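Local coordinates for protein aminopeptidase N (Francisella tularensis subsp. tularensis, PDB 5DLL) that releases N-terminal amino acids, preferably alanine, from peptides as a zinc-dependent M1 family aminopeptidase, probably in the breakdown of intracellular peptides, at residues V639-A644 with N686-K691; L607-L612 with K673-G678; P165-N170 with N182-V187. All blocks are in the same frame, centred on the assembly; numbering follows the deposited sequence.

Contact 1: residues V639-A644 with N686-K691; sequences VVNQLA and NASDQK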
# COMPACT_ATOMS: atom_id res chain seq x y z
N VAL A 639 15.35 28.54 6.81
CA VAL A 639 14.46 28.39 7.97
C VAL A 639 14.88 27.24 8.88
O VAL A 639 14.79 27.36 10.10
CB VAL A 639 12.97 28.24 7.58
CG1 VAL A 639 12.54 29.38 6.67
CG2 VAL A 639 12.70 26.89 6.93
N VAL A 640 15.35 26.14 8.28
CA VAL A 640 15.80 24.99 9.06
C VAL A 640 17.03 25.36 9.88
O VAL A 640 17.16 24.94 11.03
CB VAL A 640 16.06 23.75 8.16
CG1 VAL A 640 16.95 22.72 8.85
CG2 VAL A 640 14.73 23.11 7.76
N ASN A 641 17.92 26.17 9.30
CA ASN A 641 19.09 26.68 10.02
C ASN A 641 18.71 27.62 11.18
O ASN A 641 19.36 27.59 12.23
CB ASN A 641 20.05 27.39 9.07
CG ASN A 641 21.09 28.23 9.81
OD1 ASN A 641 20.97 29.45 9.89
ND2 ASN A 641 22.08 27.56 10.38
N GLN A 642 17.69 28.45 10.98
CA GLN A 642 17.23 29.35 12.03
C GLN A 642 16.69 28.59 13.24
O GLN A 642 17.13 28.82 14.37
CB GLN A 642 16.19 30.34 11.49
CG GLN A 642 16.80 31.45 10.65
CD GLN A 642 15.81 32.56 10.32
OE1 GLN A 642 14.92 32.88 11.11
NE2 GLN A 642 15.97 33.17 9.15
N LEU A 643 15.75 27.68 13.00
CA LEU A 643 15.18 26.85 14.06
C LEU A 643 16.26 26.08 14.82
O LEU A 643 16.21 25.98 16.05
CB LEU A 643 14.18 25.85 13.49
CG LEU A 643 12.90 26.41 12.87
CD1 LEU A 643 12.26 25.38 11.96
CD2 LEU A 643 11.94 26.85 13.96
N ALA A 644 17.21 25.54 14.08
CA ALA A 644 18.35 24.82 14.65
C ALA A 644 19.13 25.67 15.66
O ALA A 644 19.51 25.17 16.71
CB ALA A 644 19.29 24.36 13.54
N ASN A 686 21.90 20.65 11.39
CA ASN A 686 21.58 21.82 10.59
C ASN A 686 21.88 23.15 11.29
O ASN A 686 21.56 24.22 10.77
CB ASN A 686 20.11 21.77 10.14
CG ASN A 686 19.84 20.62 9.21
OD1 ASN A 686 19.10 19.69 9.54
ND2 ASN A 686 20.43 20.66 8.02
N ALA A 687 22.48 23.09 12.48
CA ALA A 687 22.95 24.29 13.17
C ALA A 687 24.22 24.83 12.51
O ALA A 687 24.91 24.11 11.78
CB ALA A 687 23.22 23.97 14.63
N SER A 688 24.53 26.10 12.78
CA SER A 688 25.74 26.74 12.28
C SER A 688 27.02 26.14 12.88
O SER A 688 28.06 26.15 12.24
CB SER A 688 25.71 28.25 12.54
OG SER A 688 24.68 28.87 11.80
N ASP A 689 26.94 25.64 14.11
CA ASP A 689 28.01 24.85 14.70
C ASP A 689 27.56 23.39 14.90
O ASP A 689 26.63 23.12 15.67
CB ASP A 689 28.47 25.45 16.03
CG ASP A 689 29.84 24.93 16.48
OD1 ASP A 689 30.39 24.00 15.84
OD2 ASP A 689 30.39 25.46 17.47
N GLN A 690 28.22 22.47 14.21
CA GLN A 690 27.89 21.05 14.29
C GLN A 690 28.65 20.34 15.42
O GLN A 690 28.42 19.15 15.65
CB GLN A 690 28.19 20.36 12.96
CG GLN A 690 27.36 20.89 11.80
CD GLN A 690 27.62 20.15 10.52
OE1 GLN A 690 28.75 19.77 10.22
NE2 GLN A 690 26.57 19.92 9.74
N LYS A 691 29.54 21.06 16.09
CA LYS A 691 30.27 20.54 17.25
C LYS A 691 29.38 19.67 18.14
O LYS A 691 29.66 18.48 18.32
CB LYS A 691 30.87 21.72 18.03
CG LYS A 691 31.26 21.46 19.49
CD LYS A 691 32.36 20.42 19.64
CE LYS A 691 32.74 20.27 21.10
NZ LYS A 691 33.88 19.34 21.31

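Contact 2: residues L607-L612 with K673-G678; sequences LISNAL and KRKLKG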
# COMPACT_ATOMS: atom_id res chain seq x y z
N LEU A 607 3.85 12.03 16.65
CA LEU A 607 3.12 13.14 16.02
C LEU A 607 3.91 14.45 16.12
O LEU A 607 3.93 15.23 15.17
CB LEU A 607 1.74 13.30 16.67
CG LEU A 607 0.99 14.62 16.48
CD1 LEU A 607 0.63 14.86 15.02
CD2 LEU A 607 -0.24 14.64 17.36
N ILE A 608 4.54 14.68 17.27
CA ILE A 608 5.44 15.81 17.44
C ILE A 608 6.55 15.78 16.37
O ILE A 608 6.82 16.79 15.72
CB ILE A 608 6.05 15.85 18.86
CG1 ILE A 608 4.97 16.18 19.90
CG2 ILE A 608 7.16 16.89 18.96
CD1 ILE A 608 5.40 15.99 21.34
N SER A 609 7.17 14.61 16.19
CA SER A 609 8.23 14.42 15.20
C SER A 609 7.81 14.79 13.77
O SER A 609 8.61 15.34 13.02
CB SER A 609 8.73 12.97 15.21
OG SER A 609 8.88 12.50 16.54
N ASN A 610 6.57 14.48 13.41
CA ASN A 610 6.04 14.79 12.07
C ASN A 610 5.77 16.28 11.89
O ASN A 610 6.08 16.85 10.85
CB ASN A 610 4.76 14.00 11.76
CG ASN A 610 5.01 12.80 10.86
OD1 ASN A 610 4.35 12.64 9.83
ND2 ASN A 610 5.97 11.97 11.23
N ALA A 611 5.17 16.89 12.91
CA ALA A 611 4.84 18.31 12.88
C ALA A 611 6.08 19.21 12.90
O ALA A 611 6.08 20.28 12.28
CB ALA A 611 3.91 18.66 14.03
N LEU A 612 7.13 18.77 13.59
CA LEU A 612 8.34 19.57 13.73
C LEU A 612 9.33 19.41 12.57
O LEU A 612 10.25 20.22 12.42
CB LEU A 612 9.04 19.27 15.06
CG LEU A 612 8.34 19.68 16.37
CD1 LEU A 612 9.26 19.44 17.54
CD2 LEU A 612 7.88 21.13 16.37
N LYS A 673 9.67 7.83 20.95
CA LYS A 673 10.83 8.47 21.59
C LYS A 673 11.99 8.53 20.60
O LYS A 673 12.58 9.59 20.39
CB LYS A 673 11.25 7.66 22.84
CG LYS A 673 11.56 8.46 24.10
CD LYS A 673 11.32 7.60 25.34
CE LYS A 673 12.13 8.04 26.57
NZ LYS A 673 11.55 9.19 27.32
N ARG A 674 12.27 7.39 19.97
CA ARG A 674 13.39 7.24 19.04
C ARG A 674 13.33 8.14 17.81
O ARG A 674 14.37 8.50 17.25
CB ARG A 674 13.52 5.78 18.57
CG ARG A 674 14.36 4.90 19.48
CD ARG A 674 14.63 3.55 18.84
NE ARG A 674 13.41 2.74 18.76
CZ ARG A 674 12.95 1.96 19.74
NH1 ARG A 674 13.59 1.86 20.90
NH2 ARG A 674 11.83 1.27 19.55
N LYS A 675 12.13 8.48 17.36
CA LYS A 675 12.03 9.32 16.17
C LYS A 675 12.05 10.81 16.51
O LYS A 675 12.64 11.59 15.76
CB LYS A 675 10.84 8.94 15.29
CG LYS A 675 9.47 8.97 15.93
CD LYS A 675 8.41 8.53 14.93
CE LYS A 675 8.56 7.06 14.53
NZ LYS A 675 7.44 6.59 13.67
N LEU A 676 11.44 11.21 17.62
CA LEU A 676 11.60 12.58 18.10
C LEU A 676 13.07 12.84 18.43
O LEU A 676 13.60 13.92 18.15
CB LEU A 676 10.74 12.87 19.33
CG LEU A 676 10.83 14.33 19.82
CD1 LEU A 676 10.30 15.28 18.76
CD2 LEU A 676 10.10 14.54 21.13
N LYS A 677 13.72 11.85 19.04
CA LYS A 677 15.16 11.88 19.27
C LYS A 677 15.91 12.16 17.96
O LYS A 677 16.83 12.97 17.94
CB LYS A 677 15.63 10.57 19.89
CG LYS A 677 17.14 10.43 19.96
CD LYS A 677 17.59 9.27 20.83
CE LYS A 677 17.11 7.94 20.29
NZ LYS A 677 17.92 6.82 20.84
N GLY A 678 15.51 11.47 16.89
CA GLY A 678 16.12 11.65 15.58
C GLY A 678 15.86 13.01 14.96
O GLY A 678 16.77 13.60 14.36

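Contact 3: residues P165-N170 with N182-V187; sequences PIILSN and NQHFAV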
# COMPACT_ATOMS: atom_id res chain seq x y z
N PRO A 165 8.17 -33.13 1.12
CA PRO A 165 7.53 -33.59 2.36
C PRO A 165 6.41 -32.66 2.83
O PRO A 165 5.51 -33.10 3.56
CB PRO A 165 8.69 -33.62 3.37
CG PRO A 165 9.71 -32.67 2.82
CD PRO A 165 9.57 -32.71 1.32
N ILE A 166 6.46 -31.40 2.42
CA ILE A 166 5.43 -30.43 2.76
C ILE A 166 4.53 -30.27 1.55
O ILE A 166 4.98 -29.81 0.50
CB ILE A 166 6.05 -29.07 3.15
CG1 ILE A 166 6.95 -29.23 4.40
CG2 ILE A 166 4.98 -28.01 3.38
CD1 ILE A 166 6.26 -29.82 5.61
N ILE A 167 3.27 -30.67 1.69
CA ILE A 167 2.29 -30.58 0.61
C ILE A 167 1.01 -29.90 1.11
O ILE A 167 0.21 -30.51 1.82
CB ILE A 167 1.99 -31.96 -0.03
CG1 ILE A 167 1.81 -33.05 1.03
CG2 ILE A 167 3.12 -32.36 -0.97
CD1 ILE A 167 1.35 -34.38 0.46
N LEU A 168 0.83 -28.63 0.73
CA LEU A 168 -0.19 -27.78 1.32
C LEU A 168 -1.21 -27.29 0.30
O LEU A 168 -0.92 -27.19 -0.89
CB LEU A 168 0.46 -26.56 1.97
CG LEU A 168 1.70 -26.80 2.83
CD1 LEU A 168 2.18 -25.47 3.40
CD2 LEU A 168 1.43 -27.80 3.94
N SER A 169 -2.41 -26.98 0.80
CA SER A 169 -3.45 -26.31 0.03
C SER A 169 -4.44 -25.68 1.00
O SER A 169 -4.17 -25.64 2.20
CB SER A 169 -4.15 -27.28 -0.92
OG SER A 169 -5.01 -26.58 -1.81
N ASN A 170 -5.57 -25.21 0.50
CA ASN A 170 -6.52 -24.44 1.32
C ASN A 170 -7.33 -25.30 2.30
O ASN A 170 -7.79 -26.39 1.95
CB ASN A 170 -7.50 -23.65 0.44
CG ASN A 170 -6.83 -23.00 -0.74
OD1 ASN A 170 -6.69 -23.61 -1.79
ND2 ASN A 170 -6.42 -21.75 -0.57
N ASN A 182 7.61 -44.95 -2.28
CA ASN A 182 8.34 -43.68 -2.15
C ASN A 182 7.52 -42.38 -2.20
O ASN A 182 8.10 -41.29 -2.26
CB ASN A 182 9.42 -43.63 -3.24
CG ASN A 182 8.84 -43.75 -4.64
OD1 ASN A 182 7.74 -44.28 -4.83
ND2 ASN A 182 9.57 -43.26 -5.63
N GLN A 183 6.19 -42.47 -2.17
CA GLN A 183 5.34 -41.28 -2.25
C GLN A 183 4.40 -41.15 -1.05
O GLN A 183 4.23 -42.08 -0.26
CB GLN A 183 4.53 -41.29 -3.55
CG GLN A 183 5.36 -40.96 -4.78
CD GLN A 183 4.52 -40.64 -6.00
OE1 GLN A 183 3.53 -41.32 -6.28
NE2 GLN A 183 4.90 -39.60 -6.73
N HIS A 184 3.79 -39.97 -0.93
CA HIS A 184 2.80 -39.69 0.10
C HIS A 184 1.74 -38.75 -0.44
O HIS A 184 1.91 -38.15 -1.50
CB HIS A 184 3.45 -39.10 1.36
CG HIS A 184 3.92 -37.68 1.23
ND1 HIS A 184 3.79 -36.76 2.24
CD2 HIS A 184 4.52 -37.03 0.20
CE1 HIS A 184 4.29 -35.60 1.85
NE2 HIS A 184 4.74 -35.74 0.61
N PHE A 185 0.64 -38.64 0.30
CA PHE A 185 -0.46 -37.76 -0.10
C PHE A 185 -1.03 -36.99 1.08
O PHE A 185 -0.72 -37.27 2.24
CB PHE A 185 -1.58 -38.56 -0.79
CG PHE A 185 -2.47 -39.32 0.15
CD1 PHE A 185 -2.18 -40.63 0.50
CD2 PHE A 185 -3.61 -38.72 0.69
CE1 PHE A 185 -3.00 -41.33 1.37
CE2 PHE A 185 -4.43 -39.42 1.55
CZ PHE A 185 -4.13 -40.72 1.90
N ALA A 186 -1.87 -36.01 0.75
CA ALA A 186 -2.57 -35.19 1.74
C ALA A 186 -3.86 -34.66 1.11
O ALA A 186 -3.88 -34.31 -0.06
CB ALA A 186 -1.69 -34.04 2.20
N VAL A 187 -4.93 -34.61 1.90
CA VAL A 187 -6.20 -34.09 1.44
C VAL A 187 -6.55 -32.85 2.25
O VAL A 187 -6.56 -32.89 3.48
CB VAL A 187 -7.33 -35.14 1.56
CG1 VAL A 187 -8.59 -34.65 0.86
CG2 VAL A 187 -6.88 -36.47 0.98

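Contact 1: residues V639-A644 with N686-K691
The backbone carbonyl oxygen of N686 is approached by three groups of helix 629-646. N641 ND2 donates a weak hydrogen bond to N686 O at 3.4 Å, with an angle of 156° at the hydrogen. The CA-H of N641 points at the same oxygen, CA to N686 O being 3.6 Å, and the methyl CB of A644, one turn further along, lies 3.6 Å from it. The amide of N641 leans toward the loop because a chi1 of 166° turns CG away from the backbone N, although the side chain does not start out in that direction. Its nitrogen also lies 3.2 Å from S688 OG, and both of these polar groups share OD2 of D645, just beyond the segment: S688 OG by a hydrogen bond, N641 ND2 by a weak one.

Apolar contacts accompany the bond to N686 O. V640 places CG1 against the aliphatic base of the N686 side chain, CG1 to CB being 3.5 Å, and the two side chains cross obliquely. A644 meets A687 methyl to methyl, CB to CB at 4.1 Å, where the chain has just left helix 668-685. Further on, D689 OD1 accepts from K691 N at 3.1 Å, a capping bond in which the N-H comes from above the carboxylate plane, at the start of helix 691-703.

In this helical C-terminal region the connection between two helices is held on the flank of a third. N686 O is met by a weak N-H bond, a CA-H and a methyl, so the polar attachment across the segments is modest and works together with apolar packing, while the negative charge of D645 would be expected to polarise the hydroxyl and amide it binds.

Contact 2: residues L607-L612 with K673-G678
S609 faces L676, the pair whose CA atoms are nearest across the segments (4.8 Å), and these two residues form the close-packed part of the contact. The hydroxyl OG of S609 reaches to 3.1 Å from L676 N, yet the angle is poor and the pair is not a hydrogen bond; OG is instead bonded to the carbonyl of K605, one turn earlier on its own helix. What the serine offers L676 is therefore small bulk, and the oxygen sits against the neighbouring backbone with its polarity answered at home.

I608 extends this packing. L676 holds CG anti to the backbone N (chi1 -177°), which carries CD1 over to CG2 of I608 at 3.5 Å. L612, a turn later, touches more lightly, its CD1 standing 4.5 Å from CD1 of L676. On the other flank the contact thins toward solvent: K675 lays the CG of its chain 3.6 Å from S609 OG, and the partly exposed residue contributes methylene rather than its ammonium group.

The axes of the two segments approach to 8.6 Å and are inclined by 25°. L676 also packs on V654 and C658 of helix 648-658, L612 reaches F594, I597 and L598 of helix 588-598, and its carbonyl is bonded to Y683 OH, so helices 605-612 and 668-685 meet among other members of the C-terminal helical array.

Contact 3: residues P165-N170 with N182-V187
I167 holds CG1 between its backbone N and carbonyl carbon (chi1 44°) and then runs on extended, which drives CD1 out toward the strand opposite. H184 has the corresponding first torsion (chi1 73°), and its imidazole comes from the other direction to meet that methyl. CD1 of I167 lies over a face of the H184 ring, 3.7 Å from the centroid and 21° off the ring normal, a CH-pi contact displaced toward the rim on the CE1 side. The same methyl reaches CB of A186 at 3.5 Å, so one branch of the isoleucine covers both inward residues of strand 183-187.

P165 O lies at the ring edge, near its plane, 3.3 Å from H184 CE1. What fixes the ring's rotation is more probably the hydrogen bond between NE2 and the carbonyl of Y164, an arrangement consistent with a proton on NE2.

This is packing between sheets of the N-terminal all-beta domain, and not pairing within one. Strand 166-169 is an outermost strand of an antiparallel sheet, bonded through I166 and L168 to G204 and V202; strand 183-191 belongs to the large mixed sheet, where H184 and A186 bond to A159 and I157. The two segments run roughly parallel, their axes approaching to 7.5 Å. I167 directs its side chain into the interface, whereas L168, its neighbour, points the other way. The indole NE1 of W188 is hydrogen-bonded to I167 O.

How the contacts relate
From the N terminus, contact 3 comes first and closes a short loop, largely strand 172-179, joining two sheets of the N-terminal domain well before the zinc ligands H309, H313 and E332 in the sequence. Contacts 1 and 2 follow in the C-terminal helical domain and cross: contact 2 opens at 607-612, contact 1 at 639-644, then contact 2 closes at 673-678 and contact 1 at 686-691. Contact 2 joins helix 605-612 to helix 668-685; contact 1 joins helix 629-646 to the loop between helices 668-685 and 691-703. Their centres are about 17 Å apart. Contact 3 is remote, its centre about 50 Å from the centre of contact 2 and about 63 Å from that of contact 1.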